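Local atomic coordinates of regulatory protein of LacI family (Chloroflexus aggregans, PDB entry 3BBL), a protein that probably regulates transcription as a LacI-family regulator, with a periplasmic-binding-protein-like domain expected to bind a small effector. Residues L156-T160 and G161-R165; D142-Q145 and G146-A150; P78-Q81 and F82-Q86. All coordinates share one frame; numbering follows the deposited sequence.

Contact 1. Residues L156-T160 and G161-R165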
loop_
_atom_site.group_PDB
_atom_site.type_symbol
_atom_site.label_atom_id
_atom_site.label_comp_id
_atom_site.label_asym_id
_atom_site.label_seq_id
_atom_site.Cartn_x
_atom_site.Cartn_y
_atom_site.Cartn_z
ATOM N N LEU A 156 -15.279 33.493 -5.318
ATOM C CA LEU A 156 -14.358 33.745 -4.224
ATOM C C LEU A 156 -13.006 34.073 -4.836
ATOM O O LEU A 156 -12.690 33.630 -5.940
ATOM C CB LEU A 156 -14.231 32.514 -3.324
ATOM C CG LEU A 156 -15.447 32.171 -2.460
ATOM C CD1 LEU A 156 -15.214 30.840 -1.751
ATOM C CD2 LEU A 156 -15.690 33.299 -1.455
ATOM N N PRO A 157 -12.188 34.861 -4.129
ATOM C CA PRO A 157 -10.863 35.232 -4.632
ATOM C C PRO A 157 -10.016 34.004 -4.922
ATOM O O PRO A 157 -10.031 33.043 -4.166
ATOM C CB PRO A 157 -10.269 36.032 -3.484
ATOM C CG PRO A 157 -11.460 36.608 -2.805
ATOM C CD PRO A 157 -12.426 35.455 -2.805
ATOM N N ILE A 158 -9.295 34.035 -6.032
ATOM C CA ILE A 158 -8.395 32.955 -6.388
ATOM C C ILE A 158 -7.027 33.609 -6.277
ATOM O O ILE A 158 -6.521 34.199 -7.227
ATOM C CB ILE A 158 -8.674 32.460 -7.807
ATOM C CG1 ILE A 158 -10.062 31.812 -7.834
ATOM C CG2 ILE A 158 -7.600 31.491 -8.247
ATOM C CD1 ILE A 158 -10.512 31.330 -9.190
ATOM N N GLU A 159 -6.468 33.531 -5.073
ATOM C CA GLU A 159 -5.170 34.121 -4.728
ATOM C C GLU A 159 -3.976 33.294 -5.147
ATOM O O GLU A 159 -3.893 32.112 -4.825
ATOM C CB GLU A 159 -5.061 34.301 -3.219
ATOM C CG GLU A 159 -6.035 35.259 -2.606
ATOM C CD GLU A 159 -5.848 35.372 -1.101
ATOM O OE1 GLU A 159 -4.688 35.366 -0.642
ATOM O OE2 GLU A 159 -6.862 35.476 -0.386
ATOM N N THR A 160 -3.029 33.932 -5.822
ATOM C CA THR A 160 -1.823 33.241 -6.254
ATOM C C THR A 160 -1.052 32.800 -5.014
ATOM O O THR A 160 -0.335 31.814 -5.037
ATOM C CB THR A 160 -0.925 34.159 -7.124
ATOM O OG1 THR A 160 -0.447 35.261 -6.342
ATOM C CG2 THR A 160 -1.710 34.698 -8.303
ATOM N N GLY A 161 -1.217 33.541 -3.926
ATOM C CA GLY A 161 -0.542 33.209 -2.688
ATOM C C GLY A 161 -1.124 31.969 -2.042
ATOM O O GLY A 161 -0.500 31.374 -1.171
ATOM N N TYR A 162 -2.321 31.578 -2.480
ATOM C CA TYR A 162 -3.008 30.393 -1.955
ATOM C C TYR A 162 -2.848 29.154 -2.833
ATOM O O TYR A 162 -3.427 28.108 -2.541
ATOM C CB TYR A 162 -4.500 30.653 -1.807
ATOM C CG TYR A 162 -4.907 31.408 -0.581
ATOM C CD1 TYR A 162 -6.259 31.623 -0.313
ATOM C CD2 TYR A 162 -3.959 31.896 0.327
ATOM C CE1 TYR A 162 -6.669 32.305 0.827
ATOM C CE2 TYR A 162 -4.358 32.580 1.482
ATOM C CZ TYR A 162 -5.717 32.777 1.721
ATOM O OH TYR A 162 -6.148 33.400 2.855
ATOM N N ILE A 163 -2.098 29.275 -3.921
ATOM C CA ILE A 163 -1.890 28.147 -4.811
ATOM C C ILE A 163 -0.412 27.837 -4.800
ATOM O O ILE A 163 0.370 28.500 -5.464
ATOM C CB ILE A 163 -2.348 28.477 -6.248
ATOM C CG1 ILE A 163 -3.833 28.823 -6.240
ATOM C CG2 ILE A 163 -2.103 27.290 -7.171
ATOM C CD1 ILE A 163 -4.379 29.204 -7.594
ATOM N N LEU A 164 -0.029 26.830 -4.030
ATOM C CA LEU A 164 1.376 26.462 -3.923
ATOM C C LEU A 164 1.635 25.151 -4.665
ATOM O O LEU A 164 0.986 24.142 -4.407
ATOM C CB LEU A 164 1.759 26.341 -2.442
ATOM C CG LEU A 164 1.283 27.508 -1.558
ATOM C CD1 LEU A 164 1.748 27.292 -0.137
ATOM C CD2 LEU A 164 1.823 28.833 -2.083
ATOM N N ARG A 165 2.579 25.182 -5.598
ATOM C CA ARG A 165 2.916 24.012 -6.401
ATOM C C ARG A 165 4.220 23.366 -5.963
ATOM O O ARG A 165 5.199 24.051 -5.685
ATOM C CB ARG A 165 3.026 24.415 -7.866
ATOM C CG ARG A 165 1.750 24.946 -8.476
ATOM C CD ARG A 165 2.070 25.520 -9.840
ATOM N NE ARG A 165 0.899 25.964 -10.586
ATOM C CZ ARG A 165 0.092 25.157 -11.260
ATOM N NH1 ARG A 165 0.318 23.849 -11.284
ATOM N NH2 ARG A 165 -0.931 25.670 -11.930
#
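Glu159 lays its carboxylate over one face of the Tyr162 ring at the 3-10 turn that leads from the loop after helix 138-153 into strand 163-165, an edge strand of the periplasmic-binding-protein-like domain. The two side chains run alongside each other and point the same way. Carboxylate and ring are stacked with their planes 25° apart: OE1 of Glu159 sits 3.5 Å above the ring plane, over its centre, while OE2 of Glu159 comes to 3.4 Å from CE1 of Tyr162. Glu159 turns CG anti to its own carbonyl carbon (chi1 -64°) and then runs extended, which carries the carboxylate out along the ring. The charge is matched outside the turn, where Arg187 makes a salt bridge to OE1 of Glu159 and the carbonyl oxygen of Arg187 is hydrogen-bonded to OH of Tyr162; this probably steadies both stacked groups. The backbone closes the turn with two bonds. Tyr162 N reaches Glu159 O at 2.9 Å, and Ile163 N reaches Thr160 O at 3.3 Å. Thr160 places OG1 between its backbone N and carbonyl carbon (chi1 65°), 3.1 Å from N of Gly161 but too poorly angled for a hydrogen bond. The apolar side chains of Ile158 and Ile163 meet at an oblique angle, methyl to methyl, with CG2 of Ile158 4.0 Å from CD1 of Ile163.

Contact 2. Residues D142-Q145 and G146-A150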
loop_
_atom_site.group_PDB
_atom_site.type_symbol
_atom_site.label_atom_id
_atom_site.label_comp_id
_atom_site.label_asym_id
_atom_site.label_seq_id
_atom_site.Cartn_x
_atom_site.Cartn_y
_atom_site.Cartn_z
ATOM N N ASP A 142 -5.639 18.597 -13.813
ATOM C CA ASP A 142 -7.044 18.207 -13.763
ATOM C C ASP A 142 -7.609 18.509 -12.389
ATOM O O ASP A 142 -8.657 19.138 -12.255
ATOM C CB ASP A 142 -7.222 16.714 -14.054
ATOM C CG ASP A 142 -7.215 16.404 -15.531
ATOM O OD1 ASP A 142 -6.127 16.168 -16.093
ATOM O OD2 ASP A 142 -8.306 16.405 -16.134
ATOM N N ARG A 143 -6.897 18.059 -11.366
ATOM C CA ARG A 143 -7.329 18.272 -9.996
ATOM C C ARG A 143 -7.344 19.749 -9.609
ATOM O O ARG A 143 -8.248 20.200 -8.920
ATOM C CB ARG A 143 -6.441 17.466 -9.053
ATOM C CG ARG A 143 -6.589 15.961 -9.270
ATOM C CD ARG A 143 -5.669 15.161 -8.369
ATOM N NE ARG A 143 -5.795 13.738 -8.621
ATOM C CZ ARG A 143 -5.056 12.806 -8.029
ATOM N NH1 ARG A 143 -4.130 13.135 -7.140
ATOM N NH2 ARG A 143 -5.250 11.537 -8.332
ATOM N N LEU A 144 -6.352 20.502 -10.062
ATOM C CA LEU A 144 -6.303 21.920 -9.760
ATOM C C LEU A 144 -7.470 22.640 -10.428
ATOM O O LEU A 144 -8.042 23.576 -9.860
ATOM C CB LEU A 144 -4.985 22.523 -10.238
ATOM C CG LEU A 144 -4.858 24.039 -10.069
ATOM C CD1 LEU A 144 -5.136 24.440 -8.632
ATOM C CD2 LEU A 144 -3.467 24.476 -10.488
ATOM N N GLN A 145 -7.830 22.184 -11.626
ATOM C CA GLN A 145 -8.919 22.781 -12.393
ATOM C C GLN A 145 -10.235 22.777 -11.618
ATOM O O GLN A 145 -10.976 23.764 -11.636
ATOM C CB GLN A 145 -9.080 22.036 -13.728
ATOM C CG GLN A 145 -10.075 22.648 -14.712
ATOM C CD GLN A 145 -9.802 24.119 -14.990
ATOM O OE1 GLN A 145 -8.661 24.521 -15.256
ATOM N NE2 GLN A 145 -10.855 24.928 -14.939
ATOM N N GLY A 146 -10.520 21.670 -10.938
ATOM C CA GLY A 146 -11.747 21.568 -10.164
ATOM C C GLY A 146 -11.830 22.635 -9.085
ATOM O O GLY A 146 -12.900 23.176 -8.802
ATOM N N TYR A 147 -10.685 22.930 -8.480
ATOM C CA TYR A 147 -10.578 23.949 -7.447
ATOM C C TYR A 147 -10.920 25.323 -8.053
ATOM O O TYR A 147 -11.765 26.056 -7.533
ATOM C CB TYR A 147 -9.146 23.949 -6.893
ATOM C CG TYR A 147 -8.780 25.152 -6.050
ATOM C CD1 TYR A 147 -9.099 25.205 -4.700
ATOM C CD2 TYR A 147 -8.101 26.231 -6.606
ATOM C CE1 TYR A 147 -8.739 26.306 -3.920
ATOM C CE2 TYR A 147 -7.745 27.332 -5.846
ATOM C CZ TYR A 147 -8.062 27.366 -4.502
ATOM O OH TYR A 147 -7.689 28.447 -3.741
ATOM N N LEU A 148 -10.252 25.663 -9.153
ATOM C CA LEU A 148 -10.480 26.933 -9.825
ATOM C C LEU A 148 -11.948 27.103 -10.189
ATOM O O LEU A 148 -12.525 28.171 -9.981
ATOM C CB LEU A 148 -9.617 27.030 -11.085
ATOM C CG LEU A 148 -8.109 26.908 -10.837
ATOM C CD1 LEU A 148 -7.367 26.929 -12.161
ATOM C CD2 LEU A 148 -7.640 28.034 -9.926
ATOM N N GLU A 149 -12.554 26.048 -10.723
ATOM C CA GLU A 149 -13.960 26.097 -11.109
ATOM C C GLU A 149 -14.890 26.353 -9.934
ATOM O O GLU A 149 -15.795 27.176 -10.020
ATOM C CB GLU A 149 -14.370 24.795 -11.803
ATOM C CG GLU A 149 -14.146 24.794 -13.294
ATOM C CD GLU A 149 -14.292 23.407 -13.911
ATOM O OE1 GLU A 149 -15.247 22.679 -13.541
ATOM O OE2 GLU A 149 -13.450 23.053 -14.770
ATOM N N ALA A 150 -14.677 25.637 -8.836
ATOM C CA ALA A 150 -15.526 25.820 -7.673
ATOM C C ALA A 150 -15.362 27.221 -7.086
ATOM O O ALA A 150 -16.348 27.867 -6.736
ATOM C CB ALA A 150 -15.212 24.764 -6.618
#
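Gln145 and Glu149, one helical turn apart, join through a side-chain hydrogen bond in which NE2 of Gln145 gives a hydrogen to OE2 of Glu149 at 3.2 Å. The acceptor lies close to the amide plane of Gln145, and the bond uses the anti lone pair of OE2, with amide and carboxylate turned 42° against each other. Gln145 reaches this position because CG stands anti to the backbone N (chi1 -173°) and the chain then bends at chi2 (53°), which brings NE2 over toward Glu149. The other carboxylate oxygen, OE1 of Glu149, is in a salt bridge with Arg114 of helix 109-123, so each carboxylate oxygen has a partner. With an alanine in place of this glutamine, OE2 of Glu149 would probably lose its amide donor, leaving the carboxylate to Arg114. All this belongs to helix 138-153, the crossover of the beta-alpha-beta unit between strands 128-132 and 163-165. On its sheet-facing side Leu144 and Tyr147 both pack against Ile130, and CD1 of Leu144 comes obliquely to CD2 of the Tyr147 ring at 4.0 Å. The phenol OH of Tyr147 is hydrogen-bonded to the carbonyl oxygen of Ile128. In the backbone, Leu148 N bonds to Leu144 O at 3.1 Å, and Glu149 N to Gln145 O at 2.9 Å.

Contact 3. Residues P78-Q81 and F82-Q86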
loop_
_atom_site.group_PDB
_atom_site.type_symbol
_atom_site.label_atom_id
_atom_site.label_comp_id
_atom_site.label_asym_id
_atom_site.label_seq_id
_atom_site.Cartn_x
_atom_site.Cartn_y
_atom_site.Cartn_z
ATOM N N PRO A 78 5.318 8.863 -24.582
ATOM C CA PRO A 78 5.993 8.099 -25.637
ATOM C C PRO A 78 5.439 6.676 -25.827
ATOM O O PRO A 78 5.375 6.170 -26.948
ATOM C CB PRO A 78 7.461 8.124 -25.196
ATOM C CG PRO A 78 7.379 8.259 -23.705
ATOM C CD PRO A 78 6.268 9.262 -23.528
ATOM N N ARG A 79 5.031 6.038 -24.736
ATOM C CA ARG A 79 4.479 4.690 -24.818
ATOM C C ARG A 79 3.178 4.687 -25.620
ATOM O O ARG A 79 2.925 3.777 -26.407
ATOM C CB ARG A 79 4.214 4.135 -23.415
ATOM C CG ARG A 79 5.453 3.960 -22.543
ATOM C CD ARG A 79 5.052 3.675 -21.107
ATOM N NE ARG A 79 4.213 4.751 -20.573
ATOM C CZ ARG A 79 3.553 4.689 -19.420
ATOM N NH1 ARG A 79 3.630 3.599 -18.667
ATOM N NH2 ARG A 79 2.808 5.713 -19.025
ATOM N N VAL A 80 2.356 5.710 -25.417
ATOM C CA VAL A 80 1.082 5.824 -26.124
ATOM C C VAL A 80 1.320 6.103 -27.604
ATOM O O VAL A 80 0.628 5.570 -28.474
ATOM C CB VAL A 80 0.222 6.963 -25.530
ATOM C CG1 VAL A 80 -1.052 7.150 -26.352
ATOM C CG2 VAL A 80 -0.117 6.646 -24.078
ATOM N N GLN A 81 2.306 6.949 -27.874
ATOM C CA GLN A 81 2.672 7.326 -29.231
ATOM C C GLN A 81 3.110 6.068 -29.982
ATOM O O GLN A 81 2.631 5.775 -31.079
ATOM C CB GLN A 81 3.827 8.327 -29.171
ATOM C CG GLN A 81 3.879 9.338 -30.292
ATOM C CD GLN A 81 5.073 10.268 -30.147
ATOM O OE1 GLN A 81 5.278 10.880 -29.091
ATOM N NE2 GLN A 81 5.871 10.377 -31.206
ATOM N N PHE A 82 4.020 5.327 -29.364
ATOM C CA PHE A 82 4.547 4.101 -29.944
ATOM C C PHE A 82 3.468 3.074 -30.272
ATOM O O PHE A 82 3.311 2.683 -31.426
ATOM C CB PHE A 82 5.571 3.487 -28.993
ATOM C CG PHE A 82 6.098 2.160 -29.447
ATOM C CD1 PHE A 82 6.851 2.056 -30.613
ATOM C CD2 PHE A 82 5.838 1.010 -28.710
ATOM C CE1 PHE A 82 7.340 0.824 -31.039
ATOM C CE2 PHE A 82 6.319 -0.227 -29.126
ATOM C CZ PHE A 82 7.073 -0.320 -30.295
ATOM N N LEU A 83 2.725 2.637 -29.261
ATOM C CA LEU A 83 1.678 1.643 -29.464
ATOM C C LEU A 83 0.652 2.091 -30.494
ATOM O O LEU A 83 0.053 1.264 -31.184
ATOM C CB LEU A 83 0.987 1.317 -28.135
ATOM C CG LEU A 83 1.932 0.749 -27.070
ATOM C CD1 LEU A 83 1.182 0.522 -25.771
ATOM C CD2 LEU A 83 2.546 -0.550 -27.577
ATOM N N LEU A 84 0.441 3.398 -30.598
ATOM C CA LEU A 84 -0.514 3.922 -31.570
ATOM C C LEU A 84 0.030 3.703 -32.975
ATOM O O LEU A 84 -0.704 3.306 -33.882
ATOM C CB LEU A 84 -0.761 5.418 -31.339
ATOM C CG LEU A 84 -1.773 5.777 -30.253
ATOM C CD1 LEU A 84 -1.782 7.273 -30.049
ATOM C CD2 LEU A 84 -3.152 5.277 -30.652
ATOM N N LYS A 85 1.322 3.962 -33.145
ATOM C CA LYS A 85 1.974 3.784 -34.434
ATOM C C LYS A 85 1.945 2.312 -34.835
ATOM O O LYS A 85 1.642 1.981 -35.984
ATOM C CB LYS A 85 3.422 4.277 -34.364
ATOM C CG LYS A 85 3.552 5.768 -34.099
ATOM C CD LYS A 85 4.992 6.156 -33.762
ATOM C CE LYS A 85 5.107 7.644 -33.408
ATOM N NZ LYS A 85 6.462 8.016 -32.898
ATOM N N GLN A 86 2.242 1.436 -33.881
ATOM C CA GLN A 86 2.262 -0.001 -34.125
ATOM C C GLN A 86 0.870 -0.611 -34.264
ATOM O O GLN A 86 0.737 -1.811 -34.498
ATOM C CB GLN A 86 2.991 -0.710 -32.987
ATOM C CG GLN A 86 4.346 -0.125 -32.650
ATOM C CD GLN A 86 5.354 -0.283 -33.774
ATOM O OE1 GLN A 86 5.653 -1.400 -34.196
ATOM N NE2 GLN A 86 5.885 0.839 -34.261
#
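Val80 and Leu84 lie side by side on successive turns of helix 78-85 and point the same way, with CG1 of Val80 3.8 Å from CD1 of Leu84. Val80 sets CG1 anti to its backbone N (chi1 175°), which turns that methyl along the helix toward Leu84. Leu84 swings its CG beside its own backbone N (chi1 -82°) and back over the preceding turn, where CG of Leu84 sits 3.0 Å from O of Val80. Phe82 leaves the helix on another side; within 82-86, CG of Gln86 lies 3.5 Å above one face of the Phe82 ring, offset toward the rim. At the surface, Gln81 and the extended chain of Lys85 run alongside each other. Helical i to i+4 bonds tie the turns: Phe82 N to Pro78 O at 2.9 Å, Leu83 N to Arg79 O at 3.1 Å. The guanidinium group of Arg79 makes a salt bridge to Asp77 through NE and a hydrogen bond to the carbonyl of Ser71 through NH2. As the crossover of a beta-alpha-beta unit, helix 78-85 rests Val80 and Leu83 on strands 67-70 and 90-93, whereas Phe82 meets Tyr56 and Arg57 of the adjacent helix 54-61.

Overall arrangement
Contacts 1 and 2 belong to the same beta-alpha-beta unit and touch: their centres are 12 Å apart, and Ile158 of the loop and Ile163 of the strand pack on the helix at Leu148 and Tyr147. Contact 3 lies in a separate part of the fold, its centre 37 Å from that of contact 1 and 30 Å from that of contact 2. Contact 1 is a surface turn at the sheet edge, whereas the helical contacts 2 and 3 are partly buried, each with apolar residues against strands. Their polar chemistry differs too: a carboxylate stacked on a ring in contact 1, an amide-carboxylate bond in contact 2, and chiefly backbone bonds within contact 3.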